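Local coordinates for salicylic acid-binding protein 2 (Nicotiana tabacum, PDB 1XKL) that hydrolyses methyl salicylate to salicylate and methanol, releasing the active hormone in the signalling that sets up systemic acquired resistance in plants, at residues A13-G16 and G17-W20; L163-P166 and E167-A170; L46-I49 and E50-R53; I213-E216 and F217-Q221. All blocks are in the same frame, centred on the assembly; numbering follows the deposited sequence.

Contact 1 (A13-G16 and G17-W20); sequences ACHG and GWSW. With STH (2-amino-4H-1,3-benzoxathiin-4-ol), chain E.
Ser19 grips the carbonyl oxygen of Gly16 twice. Its hydroxyl OG donates to Gly16 O at 2.8 Å, nearly along the C=O axis, while Ser19 N reaches the same oxygen at 2.9 Å from above the carbonyl plane. The hydroxyl turns back onto that oxygen because OG stands between the backbone N and the carbonyl carbon (chi1 56°). Next to Gly16 in the chain, the ring of His15 is held by ND1, which donates in the ring plane to Ala13 O (2.9 Å), and by NE2, bonded to Tyr161 OH. Residues 13-20 belong to the loop between strand 6-10 and helix 23-29 of the alpha/beta hydrolase fold, with a 3-10 turn at 17-19; Ala13 is part of the salicylate site and here meets the bound benzoxathiin, Ala13 CB lying 3.4 Å from its S7. His15 CD2 approaches Trp18 CH2 at 3.7 Å; the ring planes are only 21° apart but slid so far that they barely overlap. The indole of Trp18 lies alongside the Gly16 backbone, with CD1 3.6 Å from Gly16 CA, and carries Gly16 O over one face near the rim. It also packs on Ala172 and Leu175 of helix 166-175 and on Ser174 of the second subunit.

Contact 2 (L163-P166 and E167-A170); sequences LCSP and EDLA
Pro166, Glu167 and Ser165 make up most of this turn, where the chain enters helix 166-175 with Ser165 as N-cap. Pro166 and Glu167 lie side by side and point the same way. The glutamate chain bends at chi2 (66°), which folds its carboxylate back over the start of the helix: Glu167 OE2 rests 3.4 Å from Pro166 CG, and OE1 comes to 3.1 Å from Ser165 CB. Pro25 of the second subunit packs against both Pro166 and Glu167. Ser165 turns its hydroxyl forward to the third residue of the helix, OG donating to Asp168 OD1 at 2.7 Å from above the carboxylate plane. A water completes a second path between these residues, accepting from Ser165 N (2.7 Å) and donating to Asp168 OD1. Cys164 CB also approaches Asp168 CB at 4.2 Å. The backbone then settles into helical bonding, weakly from Leu169 N to Ser165 O and more firmly from Ala170 N to Pro166 O (3.1 Å). Asp168 is also held by Lys22, in a salt bridge through OD1, and by Tyr21 OH, bonded to OD2. With a serine, a water and a lysine gathered at OD1, and the amino end of a helix close by, the carboxylate of Asp168 is probably stabilised as the anion, and bonds at both oxygens should restrain its rotation.

Contact 3 (L46-I49 and E50-R53); sequences LRKI and EELR
Glu51 reaches back along the turn to Lys48, and its carboxylate oxygen OE2 accepts from the backbone Lys48 N at 2.8 Å, the donor lying well above the carboxylate plane. The return bond runs between main chains, from Glu51 N to Lys48 O at 2.9 Å, so Lys48 and Glu51 are joined in both directions. CG of Glu51 stands anti to its carbonyl carbon (chi1 -61°), and the chain extends from there to bring OE2 alongside the aliphatic part of Lys48, 3.4 Å from CB. The ammonium stays farther off: Lys48 NZ is 4.5 Å from Glu51 OE2, beyond a salt bridge, though the opposite charges should still attract. Glu50 is bent at chi2 (83°), and its OE2 sits 3.4 Å from Ile49 CG2 and also beside Lys48 CB. The next backbone bond joins Leu52 N to Ile49 O, while the two side chains meet loosely, Ile49 CD1 lying 4.3 Å from Leu52 CD1. Arg53 closes the far end, its NH2 donating to Glu50 O at 3.3 Å on a lone pair in the carbonyl plane. Farther out, Asp45 holds the guanidinium of Arg47 in a salt bridge, and Tyr139 OH bonds to Leu52 O. Leu52 packs on Ala40, Ala41 and helix 55-67, and Lys48 on Leu46 of the second subunit. The bonds from Glu51 N and Leu52 N mark a short 3-10 turn at 49-51, in the connection from strand 33-36 to helix 55-67 of the alpha/beta hydrolase fold.

Contact 4 (I213-E216 and F217-Q221); sequences IPEE and FQRWQ
Gln218 sets its CG anti to its carbonyl carbon (chi1 -69°) and runs extended beyond it, which carries the amide back beyond the start of helix 215-225 to Ile213. There Gln218 NE2 donates to Ile213 O at 2.8 Å, nearly straight (167°), with the oxygen in the amide plane. The extended chain of Glu215 and the bends of Arg219 at chi2 and chi3 lay the two side by side; Arg219 NH2 meets Glu215 OE1 at 2.6 Å, a bent bond (134°). This salt bridge uses the anti lone pair of OE1 and the guanidinium edge. Main-chain bonds from Gln218 N to the O of Pro214, the N-cap residue, and from Arg219 N to Glu215 O (2.8 Å) start the helix. Ile213 CG2 touches the edge of the Phe217 ring at CD2 (3.8 Å), and the Ile213 side chain crosses that of Gln218 at about a right angle. Ile213 contacts the bound ligand and His238, while its N bonds to catalytic Asp210. Gln218 OE1 accepts from Cys207 N on strand 202-207, so both ends of its amide are held and its flip is fixed; the loop bearing Asp210 is tied to the helix, and Glu232 shares the charge of Arg219.

All four contacts are local turns of the alpha/beta hydrolase fold, and they differ in burial and in chemistry. Contact 1 is fully buried, contacts 3 and 4 partly so, and contact 2 lies at the surface. Contacts 1 and 4 both reach the bound ligand, through Ala13 and Ile213, from opposite sides of the chain's centre, their centres about 21 Å apart. Trp18 of contact 1 packs on helix 166-175, which contact 2 begins. Contacts 1, 2 and 3 meet the second subunit, whereas contact 4 touches no other protein chain. Carboxylates bond to a hydroxyl, a backbone amide and a guanidinium in contacts 2, 3 and 4; contact 1 relies on a hydroxyl, an amide and an imidazole donating to carbonyls.

Contact 1 (A13-G16 and G17-W20)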
ATOM      1  N   ALA A  13       5.386   9.531  27.778  1.00 14.76           N
ATOM      2  CA  ALA A  13       5.103   9.789  26.374  1.00 14.86           C
ATOM      3  C   ALA A  13       5.366   8.608  25.453  1.00 14.11           C
ATOM      4  O   ALA A  13       6.351   7.878  25.606  1.00 14.00           O
ATOM      5  CB  ALA A  13       5.905  10.993  25.906  1.00 14.79           C
ATOM      6  N   CYS A  14       4.474   8.441  24.483  1.00 14.80           N
ATOM      7  CA  CYS A  14       4.579   7.367  23.506  1.00 13.40           C
ATOM      8  C   CYS A  14       4.288   5.993  24.105  1.00 14.61           C
ATOM      9  O   CYS A  14       4.366   4.991  23.397  1.00 14.63           O
ATOM     10  CB  CYS A  14       5.970   7.363  22.863  1.00 11.83           C
ATOM     11  SG  CYS A  14       6.427   8.881  21.961  1.00 18.16           S
ATOM     12  N   HIS A  15       3.962   5.940  25.396  1.00 12.89           N
ATOM     13  CA  HIS A  15       3.661   4.662  26.048  1.00 13.71           C
ATOM     14  C   HIS A  15       2.198   4.561  26.465  1.00 13.69           C
ATOM     15  O   HIS A  15       1.374   5.367  26.035  1.00 12.59           O
ATOM     16  CB  HIS A  15       4.580   4.449  27.260  1.00 12.83           C
ATOM     17  CG  HIS A  15       6.000   4.152  26.887  1.00 14.46           C
ATOM     18  ND1 HIS A  15       6.803   5.058  26.227  1.00 13.65           N
ATOM     19  CD2 HIS A  15       6.744   3.027  27.031  1.00 14.52           C
ATOM     20  CE1 HIS A  15       7.976   4.504  25.975  1.00 13.18           C
ATOM     21  NE2 HIS A  15       7.966   3.271  26.453  1.00 15.68           N
ATOM     22  N   GLY A  16       1.872   3.562  27.282  1.00 14.80           N
ATOM     23  CA  GLY A  16       0.494   3.381  27.728  1.00 14.58           C
ATOM     24  C   GLY A  16       0.380   2.545  28.996  1.00 14.76           C
ATOM     25  O   GLY A  16       1.390   2.151  29.572  1.00 13.15           O
ATOM     26  N   GLY A  17      -0.845   2.270  29.437  1.00 14.87           N
ATOM     27  CA  GLY A  17      -1.028   1.474  30.640  1.00 15.34           C
ATOM     28  C   GLY A  17      -0.267   0.162  30.578  1.00 15.29           C
ATOM     29  O   GLY A  17       0.176  -0.368  31.598  1.00 15.76           O
ATOM     30  N   TRP A  18      -0.104  -0.360  29.369  1.00 15.65           N
ATOM     31  CA  TRP A  18       0.600  -1.615  29.181  1.00 14.57           C
ATOM     32  C   TRP A  18       2.007  -1.633  29.786  1.00 17.22           C
ATOM     33  O   TRP A  18       2.484  -2.688  30.203  1.00 15.71           O
ATOM     34  CB  TRP A  18       0.709  -1.942  27.696  1.00 14.08           C
ATOM     35  CG  TRP A  18       1.436  -0.909  26.892  1.00 14.17           C
ATOM     36  CD1 TRP A  18       0.883   0.126  26.190  1.00 14.70           C
ATOM     37  CD2 TRP A  18       2.848  -0.843  26.655  1.00 14.75           C
ATOM     38  NE1 TRP A  18       1.863   0.827  25.523  1.00 15.61           N
ATOM     39  CE2 TRP A  18       3.077   0.253  25.790  1.00 15.20           C
ATOM     40  CE3 TRP A  18       3.940  -1.603  27.086  1.00 15.38           C
ATOM     41  CZ2 TRP A  18       4.355   0.605  25.347  1.00 14.20           C
ATOM     42  CZ3 TRP A  18       5.214  -1.257  26.649  1.00 14.76           C
ATOM     43  CH2 TRP A  18       5.410  -0.160  25.783  1.00 13.98           C
ATOM     44  N   SER A  19       2.670  -0.477  29.836  1.00 14.89           N
ATOM     45  CA  SER A  19       4.026  -0.437  30.361  1.00 13.93           C
ATOM     46  C   SER A  19       4.133  -0.901  31.810  1.00 13.45           C
ATOM     47  O   SER A  19       5.192  -1.350  32.249  1.00 12.18           O
ATOM     48  CB  SER A  19       4.651   0.966  30.194  1.00 15.97           C
ATOM     49  OG  SER A  19       3.880   2.003  30.778  1.00 16.19           O
ATOM     50  N   TRP A  20       3.031  -0.821  32.544  1.00 12.66           N
ATOM     51  CA  TRP A  20       3.013  -1.232  33.943  1.00 14.15           C
ATOM     52  C   TRP A  20       2.630  -2.697  34.134  1.00 15.12           C
ATOM     53  O   TRP A  20       2.355  -3.120  35.259  1.00 16.13           O
ATOM     54  CB  TRP A  20       2.017  -0.374  34.722  1.00 14.63           C
ATOM     55  CG  TRP A  20       2.238   1.100  34.586  1.00 16.86           C
ATOM     56  CD1 TRP A  20       1.549   1.975  33.781  1.00 17.09           C
ATOM     57  CD2 TRP A  20       3.201   1.883  35.297  1.00 15.52           C
ATOM     58  NE1 TRP A  20       2.027   3.255  33.957  1.00 12.31           N
ATOM     59  CE2 TRP A  20       3.039   3.225  34.882  1.00 14.45           C
ATOM     60  CE3 TRP A  20       4.185   1.580  36.246  1.00 14.50           C
ATOM     61  CZ2 TRP A  20       3.828   4.264  35.389  1.00 13.54           C
ATOM     62  CZ3 TRP A  20       4.973   2.615  36.749  1.00 16.85           C
ATOM     63  CH2 TRP A  20       4.785   3.941  36.317  1.00 13.46           C
TER
HETATM   64  C8  STH E 297       9.035  11.757  27.818  1.00 18.18           C
HETATM   65  O8  STH E 297       8.409  12.954  27.664  1.00 19.41           O
HETATM   66  C1  STH E 297      10.496  11.595  27.565  1.00 19.22           C
HETATM   67  C2  STH E 297      11.127  10.263  27.741  1.00 17.57           C
HETATM   68  C3  STH E 297      12.522  10.112  27.497  1.00 18.39           C
HETATM   69  C4  STH E 297      13.304  11.226  27.060  1.00 18.29           C
HETATM   70  C5  STH E 297      12.703  12.511  26.880  1.00 16.41           C
HETATM   71  C6  STH E 297      11.324  12.690  27.115  1.00 14.09           C
HETATM   72  C7  STH E 297       9.101   9.358  28.749  1.00 19.09           C
HETATM   73  O2  STH E 297      10.382   9.139  28.182  1.00 17.99           O
HETATM   74  N7  STH E 297       8.350   8.207  28.554  1.00 18.77           N
HETATM   75  S7  STH E 297       8.280  10.655  28.251  1.00 25.17           S

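Contact 2 (L163-P166 and E167-A170)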
ATOM      1  N   LEU A 163      18.990  -1.414  29.356  1.00 19.98           N
ATOM      2  CA  LEU A 163      19.160  -2.417  30.401  1.00 22.60           C
ATOM      3  C   LEU A 163      17.958  -3.355  30.511  1.00 21.22           C
ATOM      4  O   LEU A 163      17.889  -4.172  31.427  1.00 20.30           O
ATOM      5  CB  LEU A 163      19.394  -1.748  31.766  1.00 23.60           C
ATOM      6  CG  LEU A 163      20.671  -0.929  31.956  1.00 25.64           C
ATOM      7  CD1 LEU A 163      20.686  -0.278  33.344  1.00 24.33           C
ATOM      8  CD2 LEU A 163      21.867  -1.836  31.782  1.00 25.88           C
ATOM      9  N   CYS A 164      17.004  -3.240  29.594  1.00 22.23           N
ATOM     10  CA  CYS A 164      15.835  -4.114  29.631  1.00 20.47           C
ATOM     11  C   CYS A 164      16.094  -5.337  28.758  1.00 20.45           C
ATOM     12  O   CYS A 164      17.084  -5.383  28.029  1.00 19.16           O
ATOM     13  CB  CYS A 164      14.583  -3.363  29.159  1.00 22.06           C
ATOM     14  SG  CYS A 164      14.060  -1.994  30.254  1.00 21.04           S
ATOM     15  N   SER A 165      15.217  -6.334  28.844  1.00 21.48           N
ATOM     16  CA  SER A 165      15.381  -7.559  28.062  1.00 21.31           C
ATOM     17  C   SER A 165      15.007  -7.343  26.603  1.00 21.45           C
ATOM     18  O   SER A 165      14.375  -6.352  26.252  1.00 18.87           O
ATOM     19  CB  SER A 165      14.515  -8.679  28.646  1.00 21.48           C
ATOM     20  OG  SER A 165      13.136  -8.362  28.559  1.00 23.31           O
ATOM     21  N   PRO A 166      15.415  -8.264  25.724  1.00 23.02           N
ATOM     22  CA  PRO A 166      15.067  -8.097  24.311  1.00 23.70           C
ATOM     23  C   PRO A 166      13.559  -8.231  24.103  1.00 23.60           C
ATOM     24  O   PRO A 166      13.008  -7.714  23.133  1.00 24.23           O
ATOM     25  CB  PRO A 166      15.873  -9.202  23.616  1.00 24.88           C
ATOM     26  CG  PRO A 166      16.069 -10.235  24.695  1.00 26.53           C
ATOM     27  CD  PRO A 166      16.362  -9.378  25.908  1.00 23.44           C
ATOM     28  N   GLU A 167      12.892  -8.909  25.031  1.00 23.65           N
ATOM     29  CA  GLU A 167      11.450  -9.083  24.944  1.00 23.92           C
ATOM     30  C   GLU A 167      10.760  -7.736  25.197  1.00 23.17           C
ATOM     31  O   GLU A 167       9.838  -7.365  24.477  1.00 20.18           O
ATOM     32  CB  GLU A 167      10.964 -10.120  25.972  1.00 24.87           C
ATOM     33  CG  GLU A 167      11.464 -11.565  25.776  1.00 28.96           C
ATOM     34  CD  GLU A 167      12.975 -11.724  25.966  1.00 32.99           C
ATOM     35  OE1 GLU A 167      13.547 -11.058  26.860  1.00 31.03           O
ATOM     36  OE2 GLU A 167      13.591 -12.530  25.225  1.00 33.16           O
ATOM     37  N   ASP A 168      11.204  -6.992  26.207  1.00 21.93           N
ATOM     38  CA  ASP A 168      10.568  -5.711  26.492  1.00 20.39           C
ATOM     39  C   ASP A 168      10.769  -4.691  25.383  1.00 19.98           C
ATOM     40  O   ASP A 168       9.896  -3.870  25.129  1.00 18.38           O
ATOM     41  CB  ASP A 168      11.053  -5.162  27.826  1.00 22.35           C
ATOM     42  CG  ASP A 168      10.562  -5.991  28.991  1.00 23.75           C
ATOM     43  OD1 ASP A 168      11.398  -6.590  29.686  1.00 24.85           O
ATOM     44  OD2 ASP A 168       9.333  -6.054  29.193  1.00 24.79           O
ATOM     45  N   LEU A 169      11.917  -4.748  24.721  1.00 18.93           N
ATOM     46  CA  LEU A 169      12.187  -3.844  23.620  1.00 18.87           C
ATOM     47  C   LEU A 169      11.226  -4.202  22.484  1.00 19.85           C
ATOM     48  O   LEU A 169      10.609  -3.326  21.869  1.00 17.97           O
ATOM     49  CB  LEU A 169      13.635  -4.001  23.158  1.00 19.43           C
ATOM     50  CG  LEU A 169      14.077  -3.269  21.886  1.00 22.47           C
ATOM     51  CD1 LEU A 169      13.928  -1.755  22.061  1.00 20.03           C
ATOM     52  CD2 LEU A 169      15.524  -3.639  21.584  1.00 20.14           C
ATOM     53  N   ALA A 170      11.088  -5.500  22.219  1.00 18.46           N
ATOM     54  CA  ALA A 170      10.193  -5.968  21.157  1.00 16.53           C
ATOM     55  C   ALA A 170       8.764  -5.529  21.459  1.00 15.87           C
ATOM     56  O   ALA A 170       8.015  -5.149  20.561  1.00 16.13           O
ATOM     57  CB  ALA A 170      10.264  -7.479  21.044  1.00 16.28           C
TER
HETATM   58  O   HOH W   1      13.465  -5.914  30.832  1.00 23.39           O

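Contact 3 (L46-I49 and E50-R53)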
ATOM      1  N   LEU A  46      -8.495   5.414  21.214  1.00 22.71           N
ATOM      2  CA  LEU A  46      -8.733   5.656  19.791  1.00 25.29           C
ATOM      3  C   LEU A  46      -8.477   7.081  19.305  1.00 25.68           C
ATOM      4  O   LEU A  46      -8.528   7.338  18.105  1.00 25.38           O
ATOM      5  CB  LEU A  46     -10.169   5.245  19.439  1.00 29.29           C
ATOM      6  CG  LEU A  46     -10.536   3.770  19.689  1.00 32.60           C
ATOM      7  CD1 LEU A  46     -12.055   3.587  19.661  1.00 32.08           C
ATOM      8  CD2 LEU A  46      -9.857   2.896  18.641  1.00 35.06           C
ATOM      9  N   ARG A  47      -8.225   8.013  20.219  1.00 24.44           N
ATOM     10  CA  ARG A  47      -7.946   9.388  19.802  1.00 22.64           C
ATOM     11  C   ARG A  47      -6.560   9.441  19.159  1.00 21.79           C
ATOM     12  O   ARG A  47      -5.694   8.613  19.455  1.00 19.95           O
ATOM     13  CB  ARG A  47      -8.008  10.340  21.007  1.00 23.21           C
ATOM     14  CG  ARG A  47      -9.414  10.794  21.379  1.00 21.90           C
ATOM     15  CD  ARG A  47      -9.482  11.395  22.776  1.00 22.15           C
ATOM     16  NE  ARG A  47      -9.306  10.362  23.794  1.00 21.62           N
ATOM     17  CZ  ARG A  47      -9.719  10.462  25.052  1.00 16.94           C
ATOM     18  NH1 ARG A  47     -10.336  11.553  25.482  1.00 21.32           N
ATOM     19  NH2 ARG A  47      -9.535   9.456  25.882  1.00 19.69           N
ATOM     20  N   LYS A  48      -6.375  10.404  18.259  1.00 20.68           N
ATOM     21  CA  LYS A  48      -5.109  10.606  17.558  1.00 21.09           C
ATOM     22  C   LYS A  48      -4.384  11.792  18.180  1.00 20.03           C
ATOM     23  O   LYS A  48      -5.015  12.717  18.691  1.00 17.23           O
ATOM     24  CB  LYS A  48      -5.352  10.902  16.075  1.00 22.97           C
ATOM     25  CG  LYS A  48      -5.997   9.764  15.303  1.00 28.65           C
ATOM     26  CD  LYS A  48      -6.288  10.171  13.862  1.00 30.77           C
ATOM     27  CE  LYS A  48      -6.978   9.044  13.095  1.00 33.11           C
ATOM     28  NZ  LYS A  48      -8.274   8.616  13.717  1.00 30.23           N
ATOM     29  N   ILE A  49      -3.059  11.764  18.120  1.00 21.77           N
ATOM     30  CA  ILE A  49      -2.248  12.829  18.686  1.00 23.00           C
ATOM     31  C   ILE A  49      -2.596  14.202  18.106  1.00 24.27           C
ATOM     32  O   ILE A  49      -2.492  15.211  18.799  1.00 23.92           O
ATOM     33  CB  ILE A  49      -0.749  12.547  18.466  1.00 24.07           C
ATOM     34  CG1 ILE A  49       0.092  13.641  19.136  1.00 24.62           C
ATOM     35  CG2 ILE A  49      -0.443  12.470  16.980  1.00 24.94           C
ATOM     36  CD1 ILE A  49      -0.109  13.732  20.642  1.00 25.18           C
ATOM     37  N   GLU A  50      -3.016  14.235  16.842  1.00 25.58           N
ATOM     38  CA  GLU A  50      -3.370  15.493  16.186  1.00 26.30           C
ATOM     39  C   GLU A  50      -4.634  16.124  16.769  1.00 24.96           C
ATOM     40  O   GLU A  50      -4.956  17.273  16.469  1.00 26.04           O
ATOM     41  CB  GLU A  50      -3.569  15.276  14.681  1.00 29.59           C
ATOM     42  CG  GLU A  50      -2.328  14.823  13.921  1.00 33.02           C
ATOM     43  CD  GLU A  50      -2.080  13.322  14.000  1.00 33.77           C
ATOM     44  OE1 GLU A  50      -1.043  12.875  13.466  1.00 37.13           O
ATOM     45  OE2 GLU A  50      -2.914  12.594  14.579  1.00 31.59           O
ATOM     46  N   GLU A  51      -5.355  15.377  17.593  1.00 23.09           N
ATOM     47  CA  GLU A  51      -6.576  15.896  18.199  1.00 23.83           C
ATOM     48  C   GLU A  51      -6.276  16.557  19.533  1.00 22.21           C
ATOM     49  O   GLU A  51      -7.149  17.178  20.133  1.00 22.27           O
ATOM     50  CB  GLU A  51      -7.581  14.765  18.421  1.00 24.99           C
ATOM     51  CG  GLU A  51      -8.024  14.062  17.152  1.00 30.72           C
ATOM     52  CD  GLU A  51      -8.850  12.823  17.433  1.00 32.09           C
ATOM     53  OE1 GLU A  51      -9.862  12.930  18.154  1.00 35.02           O
ATOM     54  OE2 GLU A  51      -8.487  11.741  16.928  1.00 36.04           O
ATOM     55  N   LEU A  52      -5.040  16.419  20.003  1.00 22.09           N
ATOM     56  CA  LEU A  52      -4.661  17.001  21.286  1.00 21.40           C
ATOM     57  C   LEU A  52      -3.779  18.221  21.087  1.00 19.23           C
ATOM     58  O   LEU A  52      -2.763  18.158  20.400  1.00 19.92           O
ATOM     59  CB  LEU A  52      -3.909  15.968  22.132  1.00 20.94           C
ATOM     60  CG  LEU A  52      -4.471  14.543  22.188  1.00 21.98           C
ATOM     61  CD1 LEU A  52      -3.605  13.691  23.113  1.00 22.46           C
ATOM     62  CD2 LEU A  52      -5.908  14.579  22.686  1.00 22.74           C
ATOM     63  N   ARG A  53      -4.159  19.336  21.688  1.00 19.92           N
ATOM     64  CA  ARG A  53      -3.344  20.529  21.543  1.00 22.19           C
ATOM     65  C   ARG A  53      -2.859  21.096  22.871  1.00 20.32           C
ATOM     66  O   ARG A  53      -2.035  22.004  22.887  1.00 22.65           O
ATOM     67  CB  ARG A  53      -4.107  21.572  20.736  1.00 24.13           C
ATOM     68  CG  ARG A  53      -5.589  21.621  21.044  1.00 27.82           C
ATOM     69  CD  ARG A  53      -6.367  22.288  19.913  1.00 30.63           C
ATOM     70  NE  ARG A  53      -6.987  21.330  18.991  1.00 35.20           N
ATOM     71  CZ  ARG A  53      -6.326  20.507  18.181  1.00 35.00           C
ATOM     72  NH1 ARG A  53      -5.001  20.499  18.162  1.00 34.31           N
ATOM     73  NH2 ARG A  53      -6.997  19.704  17.365  1.00 35.71           N
TER

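Contact 4 (I213-E216 and F217-Q221)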
ATOM      1  N   ILE A 213      16.311  10.463  30.336  1.00 18.94           N
ATOM      2  CA  ILE A 213      16.270  11.610  31.224  1.00 18.90           C
ATOM      3  C   ILE A 213      17.373  11.219  32.202  1.00 17.87           C
ATOM      4  O   ILE A 213      17.123  10.570  33.216  1.00 16.87           O
ATOM      5  CB  ILE A 213      14.931  11.706  31.972  1.00 18.89           C
ATOM      6  CG1 ILE A 213      13.776  11.820  30.970  1.00 19.98           C
ATOM      7  CG2 ILE A 213      14.951  12.894  32.910  1.00 20.37           C
ATOM      8  CD1 ILE A 213      12.426  12.107  31.621  1.00 18.71           C
ATOM      9  N   PRO A 214      18.620  11.586  31.883  1.00 19.59           N
ATOM     10  CA  PRO A 214      19.797  11.280  32.705  1.00 19.75           C
ATOM     11  C   PRO A 214      19.676  11.624  34.186  1.00 19.86           C
ATOM     12  O   PRO A 214      18.941  12.533  34.567  1.00 18.41           O
ATOM     13  CB  PRO A 214      20.928  12.027  31.991  1.00 20.93           C
ATOM     14  CG  PRO A 214      20.219  13.095  31.198  1.00 23.27           C
ATOM     15  CD  PRO A 214      18.985  12.408  30.719  1.00 18.09           C
ATOM     16  N   GLU A 215      20.391  10.860  35.011  1.00 20.02           N
ATOM     17  CA  GLU A 215      20.383  11.034  36.463  1.00 20.67           C
ATOM     18  C   GLU A 215      20.640  12.470  36.862  1.00 20.90           C
ATOM     19  O   GLU A 215      19.984  13.009  37.760  1.00 19.74           O
ATOM     20  CB  GLU A 215      21.451  10.155  37.116  1.00 21.79           C
ATOM     21  CG  GLU A 215      21.441  10.259  38.633  1.00 25.68           C
ATOM     22  CD  GLU A 215      22.497   9.399  39.301  1.00 27.62           C
ATOM     23  OE1 GLU A 215      22.427   9.239  40.536  1.00 32.76           O
ATOM     24  OE2 GLU A 215      23.394   8.889  38.600  1.00 28.06           O
ATOM     25  N   GLU A 216      21.609  13.083  36.193  1.00 21.61           N
ATOM     26  CA  GLU A 216      21.967  14.460  36.493  1.00 23.11           C
ATOM     27  C   GLU A 216      20.770  15.396  36.435  1.00 22.79           C
ATOM     28  O   GLU A 216      20.595  16.233  37.324  1.00 23.54           O
ATOM     29  CB  GLU A 216      23.077  14.949  35.552  1.00 24.28           C
ATOM     30  CG  GLU A 216      22.887  14.602  34.075  1.00 29.91           C
ATOM     31  CD  GLU A 216      23.587  13.303  33.673  1.00 32.86           C
ATOM     32  OE1 GLU A 216      23.327  12.258  34.322  1.00 32.37           O
ATOM     33  OE2 GLU A 216      24.394  13.330  32.708  1.00 33.87           O
ATOM     34  N   PHE A 217      19.936  15.255  35.407  1.00 21.00           N
ATOM     35  CA  PHE A 217      18.771  16.124  35.290  1.00 19.85           C
ATOM     36  C   PHE A 217      17.726  15.755  36.335  1.00 19.54           C
ATOM     37  O   PHE A 217      16.979  16.609  36.812  1.00 19.04           O
ATOM     38  CB  PHE A 217      18.148  16.045  33.895  1.00 19.30           C
ATOM     39  CG  PHE A 217      17.002  16.992  33.706  1.00 19.87           C
ATOM     40  CD1 PHE A 217      17.228  18.355  33.531  1.00 21.54           C
ATOM     41  CD2 PHE A 217      15.692  16.535  33.779  1.00 18.39           C
ATOM     42  CE1 PHE A 217      16.163  19.246  33.437  1.00 21.85           C
ATOM     43  CE2 PHE A 217      14.625  17.416  33.685  1.00 19.05           C
ATOM     44  CZ  PHE A 217      14.855  18.777  33.516  1.00 20.93           C
ATOM     45  N   GLN A 218      17.659  14.473  36.672  1.00 18.87           N
ATOM     46  CA  GLN A 218      16.722  14.025  37.680  1.00 18.94           C
ATOM     47  C   GLN A 218      17.119  14.669  39.013  1.00 18.83           C
ATOM     48  O   GLN A 218      16.275  15.224  39.720  1.00 19.45           O
ATOM     49  CB  GLN A 218      16.748  12.497  37.791  1.00 17.65           C
ATOM     50  CG  GLN A 218      16.165  11.758  36.587  1.00 18.62           C
ATOM     51  CD  GLN A 218      16.177  10.255  36.786  1.00 19.27           C
ATOM     52  OE1 GLN A 218      15.805   9.762  37.846  1.00 21.44           O
ATOM     53  NE2 GLN A 218      16.597   9.522  35.768  1.00 21.14           N
ATOM     54  N   ARG A 219      18.405  14.611  39.352  1.00 20.47           N
ATOM     55  CA  ARG A 219      18.876  15.212  40.602  1.00 21.56           C
ATOM     56  C   ARG A 219      18.749  16.731  40.522  1.00 20.57           C
ATOM     57  O   ARG A 219      18.572  17.401  41.539  1.00 20.64           O
ATOM     58  CB  ARG A 219      20.332  14.820  40.876  1.00 25.70           C
ATOM     59  CG  ARG A 219      20.634  13.354  40.598  1.00 31.03           C
ATOM     60  CD  ARG A 219      21.414  12.680  41.718  1.00 34.71           C
ATOM     61  NE  ARG A 219      20.551  12.263  42.828  1.00 37.88           N
ATOM     62  CZ  ARG A 219      20.399  11.001  43.224  1.00 37.07           C
ATOM     63  NH1 ARG A 219      19.598  10.717  44.241  1.00 36.86           N
ATOM     64  NH2 ARG A 219      21.048  10.025  42.599  1.00 35.49           N
ATOM     65  N   TRP A 220      18.832  17.267  39.308  1.00 19.62           N
ATOM     66  CA  TRP A 220      18.705  18.701  39.111  1.00 19.53           C
ATOM     67  C   TRP A 220      17.311  19.153  39.526  1.00 18.13           C
ATOM     68  O   TRP A 220      17.150  20.191  40.168  1.00 15.92           O
ATOM     69  CB  TRP A 220      18.936  19.070  37.649  1.00 20.11           C
ATOM     70  CG  TRP A 220      18.862  20.538  37.420  1.00 22.12           C
ATOM     71  CD1 TRP A 220      19.881  21.445  37.545  1.00 22.55           C
ATOM     72  CD2 TRP A 220      17.687  21.298  37.110  1.00 21.54           C
ATOM     73  NE1 TRP A 220      19.410  22.719  37.339  1.00 21.96           N
ATOM     74  CE2 TRP A 220      18.068  22.659  37.071  1.00 22.22           C
ATOM     75  CE3 TRP A 220      16.350  20.962  36.868  1.00 20.34           C
ATOM     76  CZ2 TRP A 220      17.158  23.683  36.797  1.00 21.47           C
ATOM     77  CZ3 TRP A 220      15.442  21.981  36.596  1.00 22.73           C
ATOM     78  CH2 TRP A 220      15.851  23.326  36.562  1.00 22.14           C
ATOM     79  N   GLN A 221      16.300  18.375  39.155  1.00 16.21           N
ATOM     80  CA  GLN A 221      14.925  18.719  39.503  1.00 17.20           C
ATOM     81  C   GLN A 221      14.685  18.604  40.992  1.00 17.15           C
ATOM     82  O   GLN A 221      13.956  19.402  41.573  1.00 17.60           O
ATOM     83  CB  GLN A 221      13.940  17.808  38.778  1.00 18.77           C
ATOM     84  CG  GLN A 221      14.060  17.819  37.274  1.00 18.81           C
ATOM     85  CD  GLN A 221      13.039  16.909  36.641  1.00 19.80           C
ATOM     86  OE1 GLN A 221      11.888  17.291  36.447  1.00 20.62           O
ATOM     87  NE2 GLN A 221      13.449  15.691  36.335  1.00 16.03           N
TER